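Local atomic coordinates of catechol 1,2-dioxygenase (Burkholderia vietnamiensis, PDB entry 5TD3), a protein that catalyses the ring-opening, intradiol cleavage of catechol by molecular oxygen, probably yielding cis,cis-muconate. Residues Pro158-Ala169 against Leu189-Gly199. Residues are numbered along the deposited sequence; the frame is centred on the assembly and turned at random.
Sequences PVAGALVECWHA and LRGAVRTGADG
L189 lays its CB over one face of the H168 imidazole, a CH-pi contact 4.0 Å from that CB to the ring centroid, while its CD1 reaches A169 O. The ring is fixed at both nitrogens: H168 ND1 donates to A169 O at 2.8 Å, nearly in the ring plane, and NE2 is hydrogen-bonded to T205 OG1. R190 extends from CG to NE and brings NH1 obliquely against CB and the CG-CD1 corner of W167, 3.5 Å from CB; guanidinium and indole planes differ by 17° but do not stack. L120 O and S176 O take hydrogen bonds from NH1 and NH2, which should hold this angle.

From this end a regular antiparallel ladder runs on toward T195. V164 and V193 form a hydrogen-bonded pair, V164 N to V193 O being 2.8 Å and almost straight (172°), as do C166 and G191. On the face shared with W167 and R190, L163 CD1 and E165 CG both rest against A192 CB.

Beyond the strands, T195 takes over the pairing. With chi1 at 64°, OG1 sits between its backbone N and carbonyl carbon, donating to V159 O at 2.8 Å and accepting from A162 N at 3.0 Å.

The side chain of W167 lies about 5 Å from the bound zinc ion, where intradiol dioxygenases normally hold ferric iron, and its ring stacks on the zinc ligand H237. In the two-sheet beta sandwich of the dioxygenase domain, strands 163-167 and 190-194 are neighbours, flanked by 235-241 and 127-129 respectively; V164, C166 and V193, opposite W167, face strands 144-152 and 200-206 of the other sheet.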
ATOM      1  N   PRO A 158      44.652  -0.598  -7.105  1.00 36.44           N
ATOM      2  CA  PRO A 158      43.933  -1.646  -6.372  1.00 34.16           C
ATOM      3  C   PRO A 158      43.555  -1.166  -4.980  1.00 37.39           C
ATOM      4  O   PRO A 158      44.293  -0.418  -4.334  1.00 35.79           O
ATOM      5  CB  PRO A 158      44.936  -2.803  -6.315  1.00 34.24           C
ATOM      6  CG  PRO A 158      45.898  -2.543  -7.428  1.00 37.74           C
ATOM      7  CD  PRO A 158      45.982  -1.044  -7.556  1.00 37.52           C
ATOM      8  N   VAL A 159      42.389  -1.610  -4.526  1.00 32.97           N
ATOM      9  CA  VAL A 159      41.857  -1.270  -3.215  1.00 30.90           C
ATOM     10  C   VAL A 159      41.974  -2.502  -2.337  1.00 31.79           C
ATOM     11  O   VAL A 159      41.335  -3.524  -2.612  1.00 30.06           O
ATOM     12  CB  VAL A 159      40.400  -0.804  -3.310  1.00 28.97           C
ATOM     13  CG1 VAL A 159      39.845  -0.516  -1.932  1.00 31.65           C
ATOM     14  CG2 VAL A 159      40.316   0.435  -4.186  1.00 32.94           C
ATOM     15  N   ALA A 160      42.773  -2.410  -1.282  1.00 33.21           N
ATOM     16  CA  ALA A 160      42.945  -3.526  -0.364  1.00 31.65           C
ATOM     17  C   ALA A 160      41.970  -3.398   0.795  1.00 32.39           C
ATOM     18  O   ALA A 160      41.648  -2.294   1.241  1.00 33.43           O
ATOM     19  CB  ALA A 160      44.381  -3.587   0.169  1.00 33.74           C
ATOM     20  N   GLY A 161      41.495  -4.544   1.282  1.00 35.05           N
ATOM     21  CA  GLY A 161      40.548  -4.544   2.375  1.00 35.51           C
ATOM     22  C   GLY A 161      39.128  -4.200   2.002  1.00 31.34           C
ATOM     23  O   GLY A 161      38.307  -3.971   2.900  1.00 34.29           O
ATOM     24  N   ALA A 162      38.810  -4.131   0.713  1.00 29.90           N
ATOM     25  CA  ALA A 162      37.429  -3.935   0.302  1.00 26.53           C
ATOM     26  C   ALA A 162      36.629  -5.212   0.548  1.00 26.40           C
ATOM     27  O   ALA A 162      37.149  -6.325   0.445  1.00 30.94           O
ATOM     28  CB  ALA A 162      37.369  -3.536  -1.168  1.00 26.55           C
ATOM     29  N   LEU A 163      35.346  -5.041   0.894  1.00 25.84           N
ATOM     30  CA  LEU A 163      34.439  -6.146   1.187  1.00 25.33           C
ATOM     31  C   LEU A 163      33.475  -6.314   0.018  1.00 25.87           C
ATOM     32  O   LEU A 163      32.586  -5.487  -0.181  1.00 26.02           O
ATOM     33  CB  LEU A 163      33.684  -5.890   2.485  1.00 28.74           C
ATOM     34  CG  LEU A 163      32.749  -7.035   2.882  1.00 36.72           C
ATOM     35  CD1 LEU A 163      33.542  -8.275   3.232  1.00 31.11           C
ATOM     36  CD2 LEU A 163      31.816  -6.640   4.017  1.00 36.75           C
ATOM     37  N   VAL A 164      33.657  -7.373  -0.758  1.00 25.87           N
ATOM     38  CA  VAL A 164      32.840  -7.637  -1.935  1.00 25.58           C
ATOM     39  C   VAL A 164      31.830  -8.699  -1.541  1.00 24.52           C
ATOM     40  O   VAL A 164      32.202  -9.839  -1.242  1.00 25.49           O
ATOM     41  CB  VAL A 164      33.697  -8.085  -3.129  1.00 25.85           C
ATOM     42  CG1 VAL A 164      32.802  -8.417  -4.307  1.00 27.13           C
ATOM     43  CG2 VAL A 164      34.691  -6.990  -3.522  1.00 28.92           C
ATOM     44  N   GLU A 165      30.549  -8.332  -1.525  1.00 23.78           N
ATOM     45  CA  GLU A 165      29.479  -9.237  -1.140  1.00 24.20           C
ATOM     46  C   GLU A 165      28.683  -9.656  -2.367  1.00 20.90           C
ATOM     47  O   GLU A 165      28.429  -8.843  -3.255  1.00 20.56           O
ATOM     48  CB  GLU A 165      28.537  -8.580  -0.135  1.00 25.89           C
ATOM     49  CG  GLU A 165      29.164  -8.111   1.146  1.00 33.00           C
ATOM     50  CD  GLU A 165      28.132  -7.461   2.035  1.00 29.20           C
ATOM     51  OE1 GLU A 165      27.222  -8.176   2.464  1.00 26.28           O
ATOM     52  OE2 GLU A 165      28.226  -6.247   2.309  1.00 33.11           O
ATOM     53  N   CYS A 166      28.290 -10.919  -2.399  1.00 22.51           N
ATOM     54  CA  CYS A 166      27.652 -11.528  -3.555  1.00 23.84           C
ATOM     55  C   CYS A 166      26.405 -12.268  -3.099  1.00 19.71           C
ATOM     56  O   CYS A 166      26.446 -12.975  -2.088  1.00 19.69           O
ATOM     57  CB  CYS A 166      28.617 -12.522  -4.218  1.00 27.70           C
ATOM     58  SG  CYS A 166      28.035 -13.302  -5.727  1.00 33.59           S
ATOM     59  N   TRP A 167      25.304 -12.134  -3.839  1.00 20.81           N
ATOM     60  CA  TRP A 167      24.195 -13.064  -3.633  1.00 18.09           C
ATOM     61  C   TRP A 167      23.466 -13.260  -4.952  1.00 17.67           C
ATOM     62  O   TRP A 167      23.404 -12.352  -5.781  1.00 19.23           O
ATOM     63  CB  TRP A 167      23.218 -12.598  -2.528  1.00 17.44           C
ATOM     64  CG  TRP A 167      22.439 -11.292  -2.759  1.00 18.33           C
ATOM     65  CD1 TRP A 167      21.106 -11.167  -3.043  1.00 18.10           C
ATOM     66  CD2 TRP A 167      22.941  -9.949  -2.633  1.00 16.71           C
ATOM     67  NE1 TRP A 167      20.757  -9.838  -3.132  1.00 19.24           N
ATOM     68  CE2 TRP A 167      21.867  -9.072  -2.882  1.00 18.14           C
ATOM     69  CE3 TRP A 167      24.207  -9.407  -2.351  1.00 19.05           C
ATOM     70  CZ2 TRP A 167      22.009  -7.685  -2.864  1.00 16.67           C
ATOM     71  CZ3 TRP A 167      24.350  -8.028  -2.325  1.00 18.72           C
ATOM     72  CH2 TRP A 167      23.260  -7.179  -2.580  1.00 20.85           C
ATOM     73  N   HIS A 168      22.947 -14.470  -5.154  1.00 19.64           N
ATOM     74  CA  HIS A 168      22.248 -14.781  -6.394  1.00 19.19           C
ATOM     75  C   HIS A 168      21.404 -16.033  -6.192  1.00 18.96           C
ATOM     76  O   HIS A 168      21.469 -16.698  -5.150  1.00 19.58           O
ATOM     77  CB  HIS A 168      23.229 -14.952  -7.567  1.00 18.17           C
ATOM     78  CG  HIS A 168      24.110 -16.153  -7.443  1.00 23.48           C
ATOM     79  ND1 HIS A 168      23.694 -17.423  -7.784  1.00 22.44           N
ATOM     80  CD2 HIS A 168      25.379 -16.278  -6.992  1.00 23.23           C
ATOM     81  CE1 HIS A 168      24.679 -18.277  -7.563  1.00 24.59           C
ATOM     82  NE2 HIS A 168      25.713 -17.609  -7.082  1.00 23.72           N
ATOM     83  N   ALA A 169      20.609 -16.342  -7.210  1.00 17.47           N
ATOM     84  CA  ALA A 169      19.617 -17.412  -7.158  1.00 19.89           C
ATOM     85  C   ALA A 169      20.206 -18.760  -7.586  1.00 24.95           C
ATOM     86  O   ALA A 169      21.288 -18.840  -8.181  1.00 19.37           O
ATOM     87  CB  ALA A 169      18.425 -17.057  -8.048  1.00 20.35           C
ATOM     88  N   LEU A 189      24.631 -19.672  -1.677  1.00 23.77           N
ATOM     89  CA  LEU A 189      24.857 -18.722  -2.769  1.00 26.47           C
ATOM     90  C   LEU A 189      24.952 -17.284  -2.257  1.00 21.58           C
ATOM     91  O   LEU A 189      24.603 -16.329  -2.960  1.00 20.67           O
ATOM     92  CB  LEU A 189      23.778 -18.857  -3.856  1.00 19.17           C
ATOM     93  CG  LEU A 189      23.578 -20.316  -4.281  1.00 21.00           C
ATOM     94  CD1 LEU A 189      22.413 -20.397  -5.252  1.00 19.55           C
ATOM     95  CD2 LEU A 189      24.846 -20.912  -4.893  1.00 27.87           C
ATOM     96  N   ARG A 190      25.455 -17.111  -1.033  1.00 21.68           N
ATOM     97  CA  ARG A 190      25.669 -15.790  -0.454  1.00 20.85           C
ATOM     98  C   ARG A 190      27.028 -15.781   0.229  1.00 22.21           C
ATOM     99  O   ARG A 190      27.325 -16.670   1.026  1.00 23.27           O
ATOM    100  CB  ARG A 190      24.577 -15.442   0.570  1.00 20.72           C
ATOM    101  CG  ARG A 190      23.154 -15.449   0.008  1.00 19.52           C
ATOM    102  CD  ARG A 190      22.132 -15.176   1.091  1.00 19.73           C
ATOM    103  NE  ARG A 190      20.765 -15.173   0.554  1.00 18.69           N
ATOM    104  CZ  ARG A 190      20.164 -14.109   0.021  1.00 18.16           C
ATOM    105  NH1 ARG A 190      20.786 -12.937  -0.058  1.00 18.39           N
ATOM    106  NH2 ARG A 190      18.921 -14.221  -0.450  1.00 18.93           N
ATOM    107  N   GLY A 191      27.862 -14.804  -0.091  1.00 22.48           N
ATOM    108  CA  GLY A 191      29.165 -14.801   0.555  1.00 23.76           C
ATOM    109  C   GLY A 191      29.866 -13.488   0.305  1.00 23.91           C
ATOM    110  O   GLY A 191      29.491 -12.723  -0.585  1.00 29.20           O
ATOM    111  N   ALA A 192      30.946 -13.278   1.045  1.00 25.17           N
ATOM    112  CA  ALA A 192      31.717 -12.047   0.933  1.00 29.99           C
ATOM    113  C   ALA A 192      33.199 -12.380   0.912  1.00 26.90           C
ATOM    114  O   ALA A 192      33.648 -13.297   1.608  1.00 29.10           O
ATOM    115  CB  ALA A 192      31.415 -11.073   2.082  1.00 30.35           C
ATOM    116  N   VAL A 193      33.934 -11.667   0.061  1.00 33.28           N
ATOM    117  CA  VAL A 193      35.385 -11.763  -0.044  1.00 32.29           C
ATOM    118  C   VAL A 193      36.010 -10.425   0.342  1.00 29.15           C
ATOM    119  O   VAL A 193      35.542  -9.365  -0.096  1.00 29.94           O
ATOM    120  CB  VAL A 193      35.816 -12.166  -1.466  1.00 31.67           C
ATOM    121  CG1 VAL A 193      37.301 -11.925  -1.659  1.00 35.06           C
ATOM    122  CG2 VAL A 193      35.479 -13.622  -1.724  1.00 30.50           C
ATOM    123  N   ARG A 194      37.060 -10.478   1.166  1.00 30.54           N
ATOM    124  CA  ARG A 194      37.873  -9.312   1.495  0.52 40.93           C
ATOM    125  C   ARG A 194      39.104  -9.312   0.595  1.00 35.94           C
ATOM    126  O   ARG A 194      39.869 -10.280   0.588  1.00 37.64           O
ATOM    127  CB  ARG A 194      38.290  -9.328   2.967  0.52 44.55           C
ATOM    128  CG  ARG A 194      37.828  -8.120   3.770  0.52 48.36           C
ATOM    129  CD  ARG A 194      38.558  -8.035   5.105  0.52 48.68           C
ATOM    130  NE  ARG A 194      38.509  -9.295   5.842  0.52 52.11           N
ATOM    131  CZ  ARG A 194      37.762  -9.512   6.920  0.52 50.55           C
ATOM    132  NH1 ARG A 194      36.987  -8.551   7.404  0.52 49.08           N
ATOM    133  NH2 ARG A 194      37.793 -10.694   7.518  0.52 50.64           N
ATOM    134  N   THR A 195      39.293  -8.234  -0.160  1.00 32.52           N
ATOM    135  CA  THR A 195      40.415  -8.189  -1.082  1.00 33.56           C
ATOM    136  C   THR A 195      41.727  -8.064  -0.321  1.00 37.38           C
ATOM    137  O   THR A 195      41.805  -7.434   0.740  1.00 37.41           O
ATOM    138  CB  THR A 195      40.271  -7.025  -2.061  1.00 38.53           C
ATOM    139  OG1 THR A 195      40.315  -5.785  -1.339  1.00 34.93           O
ATOM    140  CG2 THR A 195      38.964  -7.136  -2.828  1.00 38.46           C
ATOM    141  N   GLY A 196      42.763  -8.674  -0.873  1.00 36.31           N
ATOM    142  CA  GLY A 196      44.109  -8.511  -0.366  1.00 38.08           C
ATOM    143  C   GLY A 196      44.782  -7.299  -0.970  1.00 43.60           C
ATOM    144  O   GLY A 196      44.138  -6.403  -1.523  1.00 39.34           O
ATOM    145  N   ALA A 197      46.112  -7.285  -0.878  1.00 41.36           N
ATOM    146  CA  ALA A 197      46.865  -6.120  -1.327  1.00 41.90           C
ATOM    147  C   ALA A 197      46.712  -5.886  -2.822  1.00 41.89           C
ATOM    148  O   ALA A 197      46.799  -4.738  -3.284  1.00 42.47           O
ATOM    149  CB  ALA A 197      48.340  -6.276  -0.954  1.00 49.76           C
ATOM    150  N   ASP A 198      46.526  -6.950  -3.597  1.00 41.58           N
ATOM    151  CA  ASP A 198      46.375  -6.809  -5.038  1.00 45.99           C
ATOM    152  C   ASP A 198      44.961  -6.411  -5.455  1.00 40.81           C
ATOM    153  O   ASP A 198      44.707  -6.232  -6.654  1.00 43.81           O
ATOM    154  CB  ASP A 198      46.787  -8.110  -5.738  1.00 53.64           C
ATOM    155  CG  ASP A 198      46.033  -9.330  -5.224  1.00 53.54           C
ATOM    156  OD1 ASP A 198      44.969  -9.178  -4.590  1.00 46.79           O
ATOM    157  OD2 ASP A 198      46.515 -10.457  -5.463  1.00 59.41           O
ATOM    158  N   GLY A 199      44.046  -6.248  -4.504  1.00 38.67           N
ATOM    159  CA  GLY A 199      42.685  -5.861  -4.821  1.00 37.19           C
ATOM    160  C   GLY A 199      41.824  -6.944  -5.433  1.00 41.43           C
ATOM    161  O   GLY A 199      40.705  -6.653  -5.870  1.00 36.91           O
TER